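Local coordinates for protein novel antigen receptor (Ginglymostoma cirratum, PDB 4Q97) that forms the first constant (C1) domain of IgNAR, a shark antibody that probably recognises antigen through its separate variable domain, at residues Gln30-Ile35 with Ser72-Leu77; Val13-Ser18 with Tyr90-Ser95; Tyr38-Ile43 with Val94-Thr99. All coordinates share one frame; numbering follows the deposited sequence.

Interaction 1: Gln30-Ile35 with Ser72-Leu77; sequences QLVCLI and SCASLL
V32 and L76 lie side by side on adjacent antiparallel strands, B and E, of an immunoglobulin C1-set beta sandwich, with V32 CG2 3.6 Å from L76 CD2. The same leucine methyl is close to the amide of Q30, whose NE2 lies 3.2 Å from L76 CD2. The glutamine gets there because its chain bends at chi2 (89°), turning the amide across the leucine. Further along this face, the single methyl of A74 sits between its two larger neighbours, with CB 4.1 Å from both V32 CG1 and L34 CD1. V32, A74 and L76 suit this face because it meets the second subunit, whose L34 packs on V32, L76 and also Q30.

Three hydrogen-bonded pairs, L31 with L77, C33 with S75 and I35 with C73, join the backbones through six nearly straight bonds. Their side chains point to the other face, the interior of the sandwich. There S75 sets its CB 4.0 Å from C33 CB, while its buried hydroxyl is satisfied by T60 OG1 and W47 NE1. C33 carries its sulfur on to C92 in the intersheet disulfide. At the end of the pairing, I35 CD1 rests 4.0 Å from C73 SG.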
loop_
_atom_site.group_PDB
_atom_site.type_symbol
_atom_site.label_atom_id
_atom_site.label_comp_id
_atom_site.label_asym_id
_atom_site.label_seq_id
_atom_site.Cartn_x
_atom_site.Cartn_y
_atom_site.Cartn_z
ATOM N N GLN A 30 9.409 5.946 -0.720
ATOM C CA GLN A 30 8.590 4.755 -0.506
ATOM C C GLN A 30 7.812 4.392 -1.763
ATOM O O GLN A 30 7.088 5.220 -2.333
ATOM C CB GLN A 30 7.637 4.956 0.680
ATOM C CG GLN A 30 6.930 3.694 1.165
ATOM C CD GLN A 30 7.704 2.936 2.231
ATOM O OE1 GLN A 30 8.902 3.179 2.446
ATOM N NE2 GLN A 30 7.015 2.013 2.904
ATOM N N LEU A 31 7.991 3.147 -2.192
ATOM C CA LEU A 31 7.244 2.590 -3.308
ATOM C C LEU A 31 6.336 1.490 -2.796
ATOM O O LEU A 31 6.740 0.681 -1.962
ATOM C CB LEU A 31 8.177 2.036 -4.382
ATOM C CG LEU A 31 9.173 2.979 -5.053
ATOM C CD1 LEU A 31 9.821 2.273 -6.230
ATOM C CD2 LEU A 31 8.512 4.268 -5.512
ATOM N N VAL A 32 5.104 1.478 -3.292
ATOM C CA VAL A 32 4.137 0.462 -2.917
ATOM C C VAL A 32 3.738 -0.333 -4.154
ATOM O O VAL A 32 3.213 0.221 -5.125
ATOM C CB VAL A 32 2.878 1.073 -2.255
ATOM C CG1 VAL A 32 1.859 -0.012 -1.926
ATOM C CG2 VAL A 32 3.248 1.841 -0.996
ATOM N N CYS A 33 4.001 -1.633 -4.117
ATOM C CA CYS A 33 3.452 -2.522 -5.128
ATOM C C CYS A 33 2.149 -3.117 -4.599
ATOM O O CYS A 33 2.152 -4.083 -3.836
ATOM C CB CYS A 33 4.460 -3.606 -5.514
ATOM S SG CYS A 33 3.917 -4.691 -6.849
ATOM N N LEU A 34 1.035 -2.507 -4.996
ATOM C CA LEU A 34 -0.280 -2.994 -4.616
ATOM C C LEU A 34 -0.753 -4.120 -5.513
ATOM O O LEU A 34 -0.816 -3.964 -6.732
ATOM C CB LEU A 34 -1.311 -1.876 -4.646
ATOM C CG LEU A 34 -2.554 -2.290 -3.877
ATOM C CD1 LEU A 34 -2.222 -2.467 -2.402
ATOM C CD2 LEU A 34 -3.621 -1.244 -4.080
ATOM N N ILE A 35 -1.095 -5.240 -4.883
ATOM C CA ILE A 35 -1.546 -6.452 -5.557
ATOM C C ILE A 35 -2.897 -6.860 -4.960
ATOM O O ILE A 35 -2.954 -7.384 -3.847
ATOM C CB ILE A 35 -0.559 -7.615 -5.326
ATOM C CG1 ILE A 35 0.887 -7.181 -5.589
ATOM C CG2 ILE A 35 -0.948 -8.808 -6.187
ATOM C CD1 ILE A 35 1.930 -8.098 -4.974
ATOM N N SER A 72 -5.964 -8.964 -1.114
ATOM C CA SER A 72 -5.100 -7.839 -1.419
ATOM C C SER A 72 -3.888 -7.903 -0.511
ATOM O O SER A 72 -3.986 -8.326 0.643
ATOM C CB SER A 72 -5.828 -6.516 -1.204
ATOM O OG SER A 72 -6.920 -6.371 -2.095
ATOM N N CYS A 73 -2.739 -7.503 -1.038
ATOM C CA CYS A 73 -1.564 -7.313 -0.206
ATOM C C CYS A 73 -0.732 -6.200 -0.801
ATOM O O CYS A 73 -0.973 -5.779 -1.935
ATOM C CB CYS A 73 -0.760 -8.610 -0.057
ATOM S SG CYS A 73 0.288 -9.051 -1.455
ATOM N N ALA A 74 0.230 -5.709 -0.028
ATOM C CA ALA A 74 1.123 -4.663 -0.503
ATOM C C ALA A 74 2.567 -5.096 -0.309
ATOM O O ALA A 74 2.915 -5.696 0.716
ATOM C CB ALA A 74 0.848 -3.356 0.224
ATOM N N SER A 75 3.398 -4.815 -1.309
ATOM C CA SER A 75 4.836 -5.002 -1.183
ATOM C C SER A 75 5.506 -3.639 -1.078
ATOM O O SER A 75 5.354 -2.788 -1.961
ATOM C CB SER A 75 5.403 -5.799 -2.358
ATOM O OG SER A 75 6.756 -6.144 -2.111
ATOM N N LEU A 76 6.249 -3.446 0.007
ATOM C CA LEU A 76 6.797 -2.142 0.363
ATOM C C LEU A 76 8.308 -2.060 0.191
ATOM O O LEU A 76 9.052 -2.798 0.837
ATOM C CB LEU A 76 6.432 -1.815 1.810
ATOM C CG LEU A 76 4.986 -1.399 2.046
ATOM C CD1 LEU A 76 4.570 -1.635 3.491
ATOM C CD2 LEU A 76 4.834 0.060 1.656
ATOM N N LEU A 77 8.749 -1.152 -0.675
ATOM C CA LEU A 77 10.168 -0.925 -0.896
ATOM C C LEU A 77 10.557 0.509 -0.556
ATOM O O LEU A 77 9.945 1.466 -1.046
ATOM C CB LEU A 77 10.564 -1.266 -2.337
ATOM C CG LEU A 77 11.984 -0.910 -2.806
ATOM C CD1 LEU A 77 13.036 -1.818 -2.186
ATOM C CD2 LEU A 77 12.079 -0.957 -4.323
#

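Interaction 2: Val13-Ser18 with Tyr90-Ser95; sequences VSLLHS and YSCQVS
C92 turns its SG between its own backbone N and carbonyl carbon (chi1 69°), while L15 holds CG roughly opposite its backbone N (chi1 -151°), and the two side chains meet between the two sheets of an immunoglobulin beta sandwich. L15 belongs to strand A of one sheet and C92 to strand F of the other. The strand axes come within 8.2 Å and run nearly antiparallel, with no hydrogen bond between them, as expected for facing sheets joined by side chains alone.

L15 CD1 is modelled only 3.2 Å from C92 SG, closer than a normal carbon-sulfur contact, and comes 3.7 Å from C92 CB. Leucine chi2 (115°) lies well off a staggered value, so its fork may be somewhat strained here. Its other branch, CD2, reaches toward the Y90 carbonyl, 4.1 Å from Y90 O. Because C92 is disulfide-bonded to C33 of strand B, L15 covers one side of the bridge that fastens the sheets together.

Further along, V13 CG1 approaches the same sulfur at 4.2 Å. Short, beta-branched valines suit the gap between sheets: V13 and V94 reach toward each other tip to tip, V13 CG2 lying 3.5 Å from V94 CG2.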
loop_
_atom_site.group_PDB
_atom_site.type_symbol
_atom_site.label_atom_id
_atom_site.label_comp_id
_atom_site.label_asym_id
_atom_site.label_seq_id
_atom_site.Cartn_x
_atom_site.Cartn_y
_atom_site.Cartn_z
ATOM N N VAL A 13 -2.445 -5.132 -10.364
ATOM C CA VAL A 13 -1.130 -4.693 -9.920
ATOM C C VAL A 13 -0.968 -3.203 -10.165
ATOM O O VAL A 13 -1.231 -2.704 -11.256
ATOM C CB VAL A 13 -0.017 -5.458 -10.666
ATOM C CG1 VAL A 13 1.360 -4.876 -10.355
ATOM C CG2 VAL A 13 -0.085 -6.935 -10.317
ATOM N N SER A 14 -0.529 -2.497 -9.138
ATOM C CA SER A 14 -0.400 -1.065 -9.228
ATOM C C SER A 14 0.788 -0.619 -8.379
ATOM O O SER A 14 0.872 -0.930 -7.183
ATOM C CB SER A 14 -1.718 -0.435 -8.785
ATOM O OG SER A 14 -1.602 0.946 -8.550
ATOM N N LEU A 15 1.730 0.061 -9.031
ATOM C CA LEU A 15 2.919 0.576 -8.370
ATOM C C LEU A 15 2.749 2.065 -8.091
ATOM O O LEU A 15 2.423 2.847 -8.993
ATOM C CB LEU A 15 4.160 0.354 -9.229
ATOM C CG LEU A 15 5.431 0.209 -8.405
ATOM C CD1 LEU A 15 6.025 -1.168 -8.548
ATOM C CD2 LEU A 15 6.470 1.212 -8.826
ATOM N N LEU A 16 2.960 2.449 -6.837
ATOM C CA LEU A 16 2.733 3.826 -6.415
ATOM C C LEU A 16 3.932 4.361 -5.644
ATOM O O LEU A 16 4.614 3.613 -4.942
ATOM C CB LEU A 16 1.465 3.924 -5.554
ATOM C CG LEU A 16 0.238 3.139 -6.027
ATOM C CD1 LEU A 16 -0.802 3.008 -4.920
ATOM C CD2 LEU A 16 -0.359 3.759 -7.283
ATOM N N HIS A 17 4.178 5.661 -5.776
ATOM C CA HIS A 17 5.280 6.299 -5.066
ATOM C C HIS A 17 4.756 7.371 -4.124
ATOM O O HIS A 17 3.733 8.002 -4.393
ATOM C CB HIS A 17 6.280 6.907 -6.056
ATOM C CG HIS A 17 5.944 8.307 -6.474
ATOM N ND1 HIS A 17 4.737 8.645 -7.049
ATOM C CD2 HIS A 17 6.658 9.456 -6.394
ATOM C CE1 HIS A 17 4.718 9.942 -7.298
ATOM N NE2 HIS A 17 5.875 10.455 -6.919
ATOM N N SER A 18 5.451 7.556 -3.011
ATOM C CA SER A 18 5.264 8.748 -2.194
ATOM C C SER A 18 6.617 9.300 -1.773
ATOM O O SER A 18 7.510 8.551 -1.361
ATOM C CB SER A 18 4.392 8.469 -0.969
ATOM O OG SER A 18 4.986 7.500 -0.122
ATOM N N TYR A 90 12.129 1.471 -11.418
ATOM C CA TYR A 90 11.809 0.395 -10.509
ATOM C C TYR A 90 10.561 -0.316 -10.992
ATOM O O TYR A 90 9.589 0.317 -11.413
ATOM C CB TYR A 90 11.625 0.925 -9.093
ATOM C CG TYR A 90 12.893 1.477 -8.486
ATOM C CD1 TYR A 90 13.763 0.651 -7.779
ATOM C CD2 TYR A 90 13.224 2.822 -8.621
ATOM C CE1 TYR A 90 14.926 1.151 -7.219
ATOM C CE2 TYR A 90 14.387 3.332 -8.067
ATOM C CZ TYR A 90 15.234 2.490 -7.367
ATOM O OH TYR A 90 16.390 2.982 -6.810
ATOM N N SER A 91 10.612 -1.640 -10.950
ATOM C CA SER A 91 9.480 -2.466 -11.320
ATOM C C SER A 91 9.265 -3.534 -10.258
ATOM O O SER A 91 10.225 -4.048 -9.687
ATOM C CB SER A 91 9.705 -3.106 -12.698
ATOM O OG SER A 91 10.828 -3.982 -12.697
ATOM N N CYS A 92 8.001 -3.824 -9.961
ATOM C CA CYS A 92 7.649 -5.048 -9.257
ATOM C C CYS A 92 6.961 -5.982 -10.247
ATOM O O CYS A 92 6.294 -5.542 -11.198
ATOM C CB CYS A 92 6.756 -4.787 -8.031
ATOM S SG CYS A 92 5.095 -4.217 -8.441
ATOM N N GLN A 93 7.144 -7.274 -10.010
ATOM C CA GLN A 93 6.644 -8.310 -10.883
ATOM C C GLN A 93 5.822 -9.274 -10.032
ATOM O O GLN A 93 6.274 -9.719 -8.972
ATOM C CB GLN A 93 7.820 -9.003 -11.580
ATOM C CG GLN A 93 7.434 -9.976 -12.683
ATOM C CD GLN A 93 8.261 -9.810 -13.952
ATOM O OE1 GLN A 93 9.412 -9.373 -13.915
ATOM N NE2 GLN A 93 7.667 -10.163 -15.087
ATOM N N VAL A 94 4.606 -9.566 -10.490
ATOM C CA VAL A 94 3.675 -10.419 -9.750
ATOM C C VAL A 94 3.302 -11.686 -10.530
ATOM O O VAL A 94 2.824 -11.620 -11.669
ATOM C CB VAL A 94 2.388 -9.664 -9.350
ATOM C CG1 VAL A 94 1.559 -10.515 -8.393
ATOM C CG2 VAL A 94 2.721 -8.315 -8.719
ATOM N N SER A 95 3.518 -12.836 -9.895
ATOM C CA SER A 95 3.226 -14.131 -10.497
ATOM C C SER A 95 2.077 -14.831 -9.804
ATOM O O SER A 95 2.021 -14.888 -8.575
ATOM C CB SER A 95 4.459 -15.038 -10.476
ATOM O OG SER A 95 4.835 -15.400 -11.792
#

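Interaction 3: Tyr38-Ile43 with Val94-Thr99; sequences YYPENI and VSHSAT
H96 reaches from strand F into the loop Y38-I43 and is hydrogen-bonded there through both ring nitrogens. From CB, the chain sets CG anti to the backbone N (chi1 -167°), which carries the ring in among the loop carbonyls. ND1 donates to one of them, 2.9 Å from N42 O, although the oxygen is tilted out of the ring plane and the bond is bent. At the far end NE2 donates to Y39 O over 3.1 Å. This acceptor lies in the imidazole plane, but the donor stands above the carbonyl plane rather than on a lone pair, a poorer direction. Two donors on one ring would favour the protonated imidazole, if both bonds hold.

Y38 approaches one face of the histidine, with CB above it near the rim, and its ring turns an edge toward that face, the planes at 70° in an offset edge-to-face pair. P40, preceded by a cis peptide bond, lays CD 3.5 Å from A98 CB and 3.8 Å from H96 NE2. I43 flanks the ring with CG2, 3.7 Å from H96 ND1. Y90, C92, V94 and H96 spell the YxCxVxH signature of C1-set domains, and the cis-proline turn between strands B and C is equally familiar in them.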
loop_
_atom_site.group_PDB
_atom_site.type_symbol
_atom_site.label_atom_id
_atom_site.label_comp_id
_atom_site.label_asym_id
_atom_site.label_seq_id
_atom_site.Cartn_x
_atom_site.Cartn_y
_atom_site.Cartn_z
ATOM N N TYR A 38 -6.910 -11.015 -6.412
ATOM C CA TYR A 38 -6.469 -12.318 -6.879
ATOM C C TYR A 38 -7.009 -13.452 -6.011
ATOM O O TYR A 38 -7.167 -13.311 -4.792
ATOM C CB TYR A 38 -4.939 -12.375 -6.979
ATOM C CG TYR A 38 -4.221 -12.134 -5.672
ATOM C CD1 TYR A 38 -3.813 -13.200 -4.879
ATOM C CD2 TYR A 38 -3.943 -10.841 -5.230
ATOM C CE1 TYR A 38 -3.157 -12.987 -3.676
ATOM C CE2 TYR A 38 -3.286 -10.620 -4.025
ATOM C CZ TYR A 38 -2.901 -11.698 -3.252
ATOM O OH TYR A 38 -2.247 -11.498 -2.059
ATOM N N TYR A 39 -7.309 -14.566 -6.669
ATOM C CA TYR A 39 -7.740 -15.794 -6.016
ATOM C C TYR A 39 -7.202 -16.959 -6.843
ATOM O O TYR A 39 -7.328 -16.936 -8.071
ATOM C CB TYR A 39 -9.270 -15.871 -5.940
ATOM C CG TYR A 39 -9.761 -17.041 -5.121
ATOM C CD1 TYR A 39 -10.038 -16.893 -3.767
ATOM C CD2 TYR A 39 -9.919 -18.305 -5.691
ATOM C CE1 TYR A 39 -10.471 -17.963 -3.004
ATOM C CE2 TYR A 39 -10.346 -19.385 -4.934
ATOM C CZ TYR A 39 -10.623 -19.203 -3.590
ATOM O OH TYR A 39 -11.059 -20.254 -2.821
ATOM N N PRO A 40 -6.580 -17.971 -6.195
ATOM C CA PRO A 40 -6.218 -18.148 -4.779
ATOM C C PRO A 40 -5.139 -17.163 -4.315
ATOM O O PRO A 40 -4.738 -16.287 -5.080
ATOM C CB PRO A 40 -5.664 -19.580 -4.737
ATOM C CG PRO A 40 -6.225 -20.252 -5.937
ATOM C CD PRO A 40 -6.255 -19.177 -6.976
ATOM N N GLU A 41 -4.678 -17.313 -3.075
ATOM C CA GLU A 41 -3.696 -16.393 -2.492
ATOM C C GLU A 41 -2.288 -16.484 -3.111
ATOM O O GLU A 41 -1.628 -15.465 -3.287
ATOM C CB GLU A 41 -3.647 -16.553 -0.965
ATOM C CG GLU A 41 -3.092 -17.878 -0.477
ATOM C CD GLU A 41 -3.916 -18.471 0.648
ATOM O OE1 GLU A 41 -4.635 -19.458 0.385
ATOM O OE2 GLU A 41 -3.859 -17.947 1.783
ATOM N N ASN A 42 -1.849 -17.701 -3.436
ATOM C CA ASN A 42 -0.530 -17.960 -4.030
ATOM C C ASN A 42 -0.023 -16.957 -5.065
ATOM O O ASN A 42 -0.457 -16.964 -6.217
ATOM C CB ASN A 42 -0.489 -19.368 -4.632
ATOM C CG ASN A 42 0.234 -20.360 -3.743
ATOM O OD1 ASN A 42 1.187 -21.014 -4.172
ATOM N ND2 ASN A 42 -0.207 -20.470 -2.493
ATOM N N ILE A 43 0.910 -16.109 -4.643
ATOM C CA ILE A 43 1.597 -15.185 -5.543
ATOM C C ILE A 43 3.102 -15.163 -5.291
ATOM O O ILE A 43 3.560 -15.489 -4.191
ATOM C CB ILE A 43 1.054 -13.742 -5.420
ATOM C CG1 ILE A 43 0.816 -13.384 -3.946
ATOM C CG2 ILE A 43 -0.210 -13.567 -6.262
ATOM C CD1 ILE A 43 0.521 -11.922 -3.694
ATOM N N VAL A 94 4.606 -9.566 -10.490
ATOM C CA VAL A 94 3.675 -10.419 -9.750
ATOM C C VAL A 94 3.302 -11.686 -10.530
ATOM O O VAL A 94 2.824 -11.620 -11.669
ATOM C CB VAL A 94 2.388 -9.664 -9.350
ATOM C CG1 VAL A 94 1.559 -10.515 -8.393
ATOM C CG2 VAL A 94 2.721 -8.315 -8.719
ATOM N N SER A 95 3.518 -12.836 -9.895
ATOM C CA SER A 95 3.226 -14.131 -10.497
ATOM C C SER A 95 2.077 -14.831 -9.804
ATOM O O SER A 95 2.021 -14.888 -8.575
ATOM C CB SER A 95 4.459 -15.038 -10.476
ATOM O OG SER A 95 4.835 -15.400 -11.792
ATOM N N HIS A 96 1.170 -15.372 -10.611
ATOM C CA HIS A 96 -0.006 -16.070 -10.120
ATOM C C HIS A 96 -0.195 -17.318 -10.973
ATOM O O HIS A 96 -0.773 -17.263 -12.059
ATOM C CB HIS A 96 -1.227 -15.145 -10.180
ATOM C CG HIS A 96 -2.418 -15.654 -9.427
ATOM N ND1 HIS A 96 -2.379 -15.947 -8.082
ATOM C CD2 HIS A 96 -3.686 -15.901 -9.829
ATOM C CE1 HIS A 96 -3.569 -16.367 -7.692
ATOM N NE2 HIS A 96 -4.380 -16.345 -8.734
ATOM N N SER A 97 0.323 -18.439 -10.478
ATOM C CA SER A 97 0.303 -19.700 -11.218
ATOM C C SER A 97 -1.101 -20.141 -11.620
ATOM O O SER A 97 -1.315 -20.560 -12.758
ATOM C CB SER A 97 0.977 -20.811 -10.416
ATOM O OG SER A 97 0.973 -22.026 -11.144
ATOM N N ALA A 98 -2.048 -20.035 -10.689
ATOM C CA ALA A 98 -3.405 -20.544 -10.899
ATOM C C ALA A 98 -4.091 -19.914 -12.110
ATOM O O ALA A 98 -4.993 -20.506 -12.704
ATOM C CB ALA A 98 -4.243 -20.355 -9.646
ATOM N N THR A 99 -3.645 -18.715 -12.470
ATOM C CA THR A 99 -4.177 -17.988 -13.616
ATOM C C THR A 99 -3.143 -17.916 -14.747
ATOM O O THR A 99 -3.402 -17.312 -15.791
ATOM C CB THR A 99 -4.651 -16.573 -13.205
ATOM O OG1 THR A 99 -5.308 -15.938 -14.304
ATOM C CG2 THR A 99 -3.485 -15.706 -12.779
#

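In the fold
Interactions 1 and 2 lie in the core, their centres about 7 Å apart, and interaction 3 sits at one end of the sandwich, its centre about 16 Å from each of theirs. Interaction 1 is pairing within a sheet, dominated by backbone hydrogen bonds. Interaction 2 spans the sheets through apolar side chains and has no such bonds. The C33-C92 disulfide ties them together, and L34 N probably bonds to S14 O where strands A and B adjoin. Interaction 3 shares V94 and S95 with interaction 2, but at this partly buried end of the sandwich a strand histidine bonds the carbonyls of a loop. I43 and Y38 also pack on C73 SG, joining the loop to interaction 1. The second subunit touches only the first two contacts.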